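Long-range contacts in uncharacterized protein (Bombyx mori, PDB 5AZ0), which probably catalyses the NAD(P)H-dependent reduction of carbonyl compounds as an aldo-keto reductase: residues Tyr22-Gly27 with Ile69-Phe74; Leu99-Lys104 with Leu126-Val131. All blocks are in the same frame, centred on the assembly; numbering follows the deposited sequence.

Contact 1 of 2, residues Tyr22-Gly27 with Ile69-Phe74; sequences YGTWLG and IDTAHF. With ACT (acetate ion), chain F.
Thr24 and Thr71 meet hydroxyl to hydroxyl just past strands 22-23 and 68-70, the first two neighbours in the parallel (beta/alpha)8 TIM barrel of the aldo-keto reductases. One nearly straight backbone bond, Asp70 N to Tyr22 O (3.1 Å, 176°), ties the strands; beyond it side chains take over. Thr24 tucks OG1 between its own backbone N and carbonyl carbon (chi1 68°), which aims the hydroxyl at Asp70 O; this 2.7 Å bond from OG1 lies in the carbonyl plane, on a lone pair. The same OG1 accepts a bond from Thr71 OG1 at 2.8 Å. Threonine suits the place because its hydroxyl both gives and receives, while its methyl CG2 sits 4.2 Å from Ile69 CG2, on the side covered by helix 78-90. An acetate, probably from the crystallisation liquor, lies against Gly23 CA, where the absence of a side chain lets it come close. That ion takes bonds from Thr24 N to its OXT (3.1 Å) and from Trp25 N to its O (3.2 Å). Asp70 OD1 bonds to Gln197; its OD2 pairs with Lys104 and also lies 2.6 Å from OXT of the acetate. The rings of Trp25 and Phe74 meet obliquely, planes at 43°. Phe74 CD2 lies over one indole face, toward the rim, and Gly27 N covers the other face centrally; the closest approach of the two rings is Trp25 CH2 to Phe74 CE2, 3.4 Å.

Contact 2 of 2, residues Leu99-Lys104 with Leu126-Val131; sequences LFITTK and LGLDHV
Ile101 and Leu128 reach toward each other tip to tip, their CD1 methyls 3.9 Å apart, where strand 100-105 faces the loop that follows helix 112-126. Van der Waals contacts, mostly between apolar side chains, carry the interface. The two branches of Ile101 meet different neighbours: CG1, opposite the carbonyl carbon (chi1 -62°), leads out to Leu128, while CG2 turns to Val131, with 4.3 Å between Ile101 CG2 and Val131 CG1. Val131 also presses on the backbone, its CB 3.5 Å from Ile101 O. Two residues along the strand, Thr103 brings its methyl to the same valine: Thr103 CG2 lies 3.9 Å from Val131 CG1, the side chains crossing at about a right angle. More loosely, Leu126 CD1 approaches Thr103 CB at 4.4 Å. Leu119 and Leu123 of helix 112-126 pack on Val131 as well, so a compact beta-branched residue fits between helix and strand.

Polar groups point elsewhere, and no hydrogen bond spans the two segments. With OG1 opposite its backbone N (chi1 -169°), Thr103 directs its hydroxyl to Glu78 and keeps the methyl for Val131; threonine thus divides its two branches between a polar and an apolar neighbour. Ile101 N is bonded to OD1 of Asn132, the last loop residue before strand 133-136.

Backbone shape explains the turn between Leu126 and Leu128. Gly127 ends the helix in a Schellman motif, and its positive phi (76°) is readily adopted by a residue without a side chain.

Strand 100-105, helix 112-126 and strand 133-136 follow one another as a beta-alpha-beta crossover, as between successive strands of the (beta/alpha)8 TIM barrel, and here the loop packs on the first strand through methyl groups of Ile101, Thr103, Leu128 and Val131.

Contacts 1 and 2, with centres 12 Å apart, lie side by side, on the neighbouring strands 68-70 and 100-105 of the barrel. A probable backbone hydrogen bond, Thr71 N to Thr102 O (2.8 Å), joins them, and Ala72 CA packs 3.4 Å from Thr103 OG1. On the inner side, Asp70 OD2 and Lys104 NZ form a 2.8 Å salt bridge; Lys104 also bonds to Tyr75 OH and touches His137, consistent with the Asp-Tyr-Lys-His active site known in this family. Contact 1 thus lies at the probable catalytic pocket, which holds the acetate. Contact 2 packs strand 100-105 against the loop after helix 112-126, while its Lys104 reaches into the pocket; separately, the Leu128 side chain is about 4 Å from a bound calcium ion.

Contact 1 of 2, residues Tyr22-Gly27 with Ile69-Phe74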
loop_
_atom_site.group_PDB
_atom_site.type_symbol
_atom_site.label_atom_id
_atom_site.label_comp_id
_atom_site.label_asym_id
_atom_site.label_seq_id
_atom_site.Cartn_x
_atom_site.Cartn_y
_atom_site.Cartn_z
ATOM N N TYR A 22 -5.393 -6.473 2.446
ATOM C CA TYR A 22 -6.661 -5.809 2.603
ATOM C C TYR A 22 -6.431 -4.327 2.895
ATOM O O TYR A 22 -5.942 -3.959 3.950
ATOM C CB TYR A 22 -7.502 -6.532 3.730
ATOM C CG TYR A 22 -8.881 -5.979 3.938
ATOM C CD1 TYR A 22 -9.101 -4.858 4.734
ATOM C CD2 TYR A 22 -9.975 -6.572 3.329
ATOM C CE1 TYR A 22 -10.394 -4.348 4.913
ATOM C CE2 TYR A 22 -11.258 -6.059 3.498
ATOM C CZ TYR A 22 -11.465 -4.988 4.299
ATOM O OH TYR A 22 -12.738 -4.496 4.369
ATOM N N GLY A 23 -6.791 -3.466 1.960
ATOM C CA GLY A 23 -6.664 -2.040 2.119
ATOM C C GLY A 23 -7.692 -1.407 3.071
ATOM O O GLY A 23 -8.830 -1.857 3.157
ATOM N N THR A 24 -7.275 -0.381 3.799
ATOM C CA THR A 24 -8.099 0.224 4.834
ATOM C C THR A 24 -8.243 1.735 4.710
ATOM O O THR A 24 -8.783 2.379 5.626
ATOM C CB THR A 24 -7.587 -0.128 6.229
ATOM O OG1 THR A 24 -6.322 0.476 6.500
ATOM C CG2 THR A 24 -7.515 -1.621 6.436
ATOM N N TRP A 25 -7.768 2.310 3.602
ATOM C CA TRP A 25 -7.936 3.745 3.385
ATOM C C TRP A 25 -9.229 4.077 2.635
ATOM O O TRP A 25 -9.434 3.654 1.480
ATOM C CB TRP A 25 -6.807 4.235 2.530
ATOM C CG TRP A 25 -6.907 5.627 2.062
ATOM C CD1 TRP A 25 -6.612 6.071 0.771
ATOM C CD2 TRP A 25 -7.193 6.791 2.833
ATOM N NE1 TRP A 25 -6.708 7.432 0.720
ATOM C CE2 TRP A 25 -7.078 7.912 1.953
ATOM C CE3 TRP A 25 -7.546 7.012 4.166
ATOM C CZ2 TRP A 25 -7.302 9.243 2.374
ATOM C CZ3 TRP A 25 -7.816 8.320 4.575
ATOM C CH2 TRP A 25 -7.663 9.437 3.680
ATOM N N LEU A 26 -10.062 4.865 3.262
ATOM C CA LEU A 26 -11.406 5.142 2.737
ATOM C C LEU A 26 -11.475 6.326 1.774
ATOM O O LEU A 26 -12.430 6.437 1.022
ATOM C CB LEU A 26 -12.416 5.294 3.891
ATOM C CG LEU A 26 -12.733 3.949 4.547
ATOM C CD1 LEU A 26 -13.719 4.147 5.673
ATOM C CD2 LEU A 26 -13.256 2.887 3.602
ATOM N N GLY A 27 -10.465 7.169 1.757
ATOM C CA GLY A 27 -10.404 8.272 0.815
ATOM C C GLY A 27 -10.848 9.599 1.421
ATOM O O GLY A 27 -11.461 9.662 2.518
ATOM N N ILE A 69 -3.033 -7.104 6.291
ATOM C CA ILE A 69 -3.825 -5.927 6.514
ATOM C C ILE A 69 -2.944 -4.665 6.432
ATOM O O ILE A 69 -2.008 -4.522 7.179
ATOM C CB ILE A 69 -4.456 -5.972 7.935
ATOM C CG1 ILE A 69 -5.336 -7.194 8.122
ATOM C CG2 ILE A 69 -5.306 -4.722 8.173
ATOM C CD1 ILE A 69 -5.654 -7.425 9.603
ATOM N N ASP A 70 -3.309 -3.726 5.570
ATOM C CA ASP A 70 -2.509 -2.535 5.320
ATOM C C ASP A 70 -3.220 -1.389 5.909
ATOM O O ASP A 70 -4.387 -1.120 5.534
ATOM C CB ASP A 70 -2.342 -2.309 3.795
ATOM C CG ASP A 70 -1.443 -1.122 3.475
ATOM O OD1 ASP A 70 -0.198 -1.313 3.545
ATOM O OD2 ASP A 70 -2.008 -0.005 3.161
ATOM N N THR A 71 -2.610 -0.735 6.887
ATOM C CA THR A 71 -3.223 0.448 7.366
ATOM C C THR A 71 -2.188 1.536 7.596
ATOM O O THR A 71 -1.048 1.374 7.223
ATOM C CB THR A 71 -4.105 0.177 8.643
ATOM O OG1 THR A 71 -4.989 1.291 8.820
ATOM C CG2 THR A 71 -3.293 -0.009 9.883
ATOM N N ALA A 72 -2.608 2.630 8.221
ATOM C CA ALA A 72 -1.735 3.794 8.443
ATOM C C ALA A 72 -2.298 4.713 9.544
ATOM O O ALA A 72 -3.458 4.763 9.678
ATOM C CB ALA A 72 -1.555 4.594 7.146
ATOM N N HIS A 73 -1.458 5.459 10.258
ATOM C CA HIS A 73 -1.928 6.521 11.092
ATOM C C HIS A 73 -2.913 7.427 10.364
ATOM O O HIS A 73 -4.071 7.647 10.827
ATOM C CB HIS A 73 -0.759 7.305 11.632
ATOM C CG HIS A 73 -1.160 8.459 12.489
ATOM N ND1 HIS A 73 -0.321 9.520 12.760
ATOM C CD2 HIS A 73 -2.336 8.729 13.127
ATOM C CE1 HIS A 73 -0.951 10.385 13.543
ATOM N NE2 HIS A 73 -2.186 9.927 13.768
ATOM N N PHE A 74 -2.515 7.860 9.168
ATOM C CA PHE A 74 -3.377 8.722 8.358
ATOM C C PHE A 74 -4.763 8.197 8.020
ATOM O O PHE A 74 -5.599 8.968 7.649
ATOM C CB PHE A 74 -2.649 9.093 7.054
ATOM C CG PHE A 74 -3.341 10.151 6.242
ATOM C CD1 PHE A 74 -3.360 11.462 6.688
ATOM C CD2 PHE A 74 -3.935 9.843 4.998
ATOM C CE1 PHE A 74 -4.004 12.473 5.931
ATOM C CE2 PHE A 74 -4.569 10.844 4.231
ATOM C CZ PHE A 74 -4.611 12.158 4.707
HETATM C C ACT F . -4.791 1.013 1.557
HETATM O O ACT F . -5.945 1.306 1.184
HETATM O OXT ACT F . -4.535 0.426 2.627
HETATM C CH3 ACT F . -3.652 1.372 0.661
#

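Contact 2 of 2, residues Leu99-Lys104 with Leu126-Val131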
loop_
_atom_site.group_PDB
_atom_site.type_symbol
_atom_site.label_atom_id
_atom_site.label_comp_id
_atom_site.label_asym_id
_atom_site.label_seq_id
_atom_site.Cartn_x
_atom_site.Cartn_y
_atom_site.Cartn_z
ATOM N N LEU A 99 -0.991 -13.186 11.195
ATOM C CA LEU A 99 -1.347 -11.976 10.503
ATOM C C LEU A 99 -0.081 -11.179 10.128
ATOM O O LEU A 99 0.863 -11.195 10.882
ATOM C CB LEU A 99 -2.231 -11.122 11.365
ATOM C CG LEU A 99 -3.541 -11.782 11.720
ATOM C CD1 LEU A 99 -4.247 -10.915 12.771
ATOM C CD2 LEU A 99 -4.383 -11.901 10.483
ATOM N N PHE A 100 -0.149 -10.489 8.992
ATOM C CA PHE A 100 0.832 -9.525 8.566
ATOM C C PHE A 100 0.170 -8.178 8.591
ATOM O O PHE A 100 -0.673 -7.912 7.750
ATOM C CB PHE A 100 1.300 -9.830 7.136
ATOM C CG PHE A 100 2.522 -9.065 6.743
ATOM C CD1 PHE A 100 2.431 -7.681 6.354
ATOM C CD2 PHE A 100 3.760 -9.649 6.863
ATOM C CE1 PHE A 100 3.589 -6.973 6.067
ATOM C CE2 PHE A 100 4.929 -8.952 6.580
ATOM C CZ PHE A 100 4.854 -7.628 6.166
ATOM N N ILE A 101 0.555 -7.305 9.540
ATOM C CA ILE A 101 -0.087 -6.019 9.697
ATOM C C ILE A 101 0.889 -4.890 9.492
ATOM O O ILE A 101 1.966 -4.867 10.064
ATOM C CB ILE A 101 -0.690 -5.910 11.115
ATOM C CG1 ILE A 101 -1.762 -6.997 11.293
ATOM C CG2 ILE A 101 -1.300 -4.525 11.357
ATOM C CD1 ILE A 101 -2.156 -7.139 12.758
ATOM N N THR A 102 0.519 -3.990 8.623
ATOM C CA THR A 102 1.372 -2.829 8.230
ATOM C C THR A 102 0.752 -1.524 8.720
ATOM O O THR A 102 -0.468 -1.333 8.619
ATOM C CB THR A 102 1.455 -2.728 6.695
ATOM O OG1 THR A 102 2.172 -3.842 6.179
ATOM C CG2 THR A 102 2.248 -1.472 6.255
ATOM N N THR A 103 1.557 -0.634 9.278
ATOM C CA THR A 103 1.115 0.732 9.479
ATOM C C THR A 103 2.191 1.706 8.927
ATOM O O THR A 103 3.188 1.262 8.386
ATOM C CB THR A 103 0.688 1.067 10.931
ATOM O OG1 THR A 103 0.036 2.355 10.912
ATOM C CG2 THR A 103 1.858 1.137 11.849
ATOM N N LYS A 104 1.961 3.006 9.053
ATOM C CA LYS A 104 2.709 4.018 8.312
ATOM C C LYS A 104 2.777 5.335 9.118
ATOM O O LYS A 104 1.854 5.639 9.850
ATOM C CB LYS A 104 2.171 4.247 6.897
ATOM C CG LYS A 104 1.834 2.995 6.129
ATOM C CD LYS A 104 1.172 3.325 4.795
ATOM C CE LYS A 104 0.533 2.025 4.314
ATOM N NZ LYS A 104 -0.322 2.187 3.151
ATOM N N LEU A 126 -3.820 0.037 17.619
ATOM C CA LEU A 126 -4.060 -1.264 17.022
ATOM C C LEU A 126 -4.107 -2.354 18.072
ATOM O O LEU A 126 -4.485 -3.421 17.746
ATOM C CB LEU A 126 -2.896 -1.627 16.073
ATOM C CG LEU A 126 -2.928 -0.771 14.817
ATOM C CD1 LEU A 126 -1.555 -0.847 14.143
ATOM C CD2 LEU A 126 -4.020 -1.282 13.865
ATOM N N GLY A 127 -3.679 -2.080 19.313
ATOM C CA GLY A 127 -3.684 -3.054 20.368
ATOM C C GLY A 127 -2.548 -4.070 20.240
ATOM O O GLY A 127 -2.725 -5.204 20.640
ATOM N N LEU A 128 -1.382 -3.687 19.708
ATOM C CA LEU A 128 -0.316 -4.656 19.440
ATOM C C LEU A 128 0.976 -4.362 20.139
ATOM O O LEU A 128 1.272 -3.181 20.449
ATOM C CB LEU A 128 -0.041 -4.665 17.926
ATOM C CG LEU A 128 -1.205 -4.911 17.010
ATOM C CD1 LEU A 128 -0.791 -4.707 15.546
ATOM C CD2 LEU A 128 -1.738 -6.325 17.225
ATOM N N ASP A 129 1.787 -5.393 20.331
ATOM C CA ASP A 129 3.203 -5.307 20.742
ATOM C C ASP A 129 4.032 -4.730 19.607
ATOM O O ASP A 129 4.884 -3.901 19.825
ATOM C CB ASP A 129 3.762 -6.709 21.037
ATOM C CG ASP A 129 5.265 -6.723 21.410
ATOM O OD1 ASP A 129 5.540 -6.309 22.573
ATOM O OD2 ASP A 129 6.136 -7.221 20.581
ATOM N N HIS A 130 3.785 -5.263 18.385
ATOM C CA HIS A 130 4.549 -4.922 17.196
ATOM C C HIS A 130 3.717 -5.034 15.966
ATOM O O HIS A 130 2.687 -5.707 15.939
ATOM C CB HIS A 130 5.799 -5.797 17.045
ATOM C CG HIS A 130 5.476 -7.253 16.976
ATOM N ND1 HIS A 130 5.470 -8.060 18.105
ATOM C CD2 HIS A 130 5.092 -8.039 15.944
ATOM C CE1 HIS A 130 5.104 -9.286 17.749
ATOM N NE2 HIS A 130 4.903 -9.307 16.445
ATOM N N VAL A 131 4.124 -4.295 14.939
ATOM C CA VAL A 131 3.614 -4.515 13.602
ATOM C C VAL A 131 4.597 -5.410 12.864
ATOM O O VAL A 131 5.742 -5.564 13.290
ATOM C CB VAL A 131 3.387 -3.220 12.777
ATOM C CG1 VAL A 131 2.071 -2.501 13.202
ATOM C CG2 VAL A 131 4.576 -2.262 12.821
#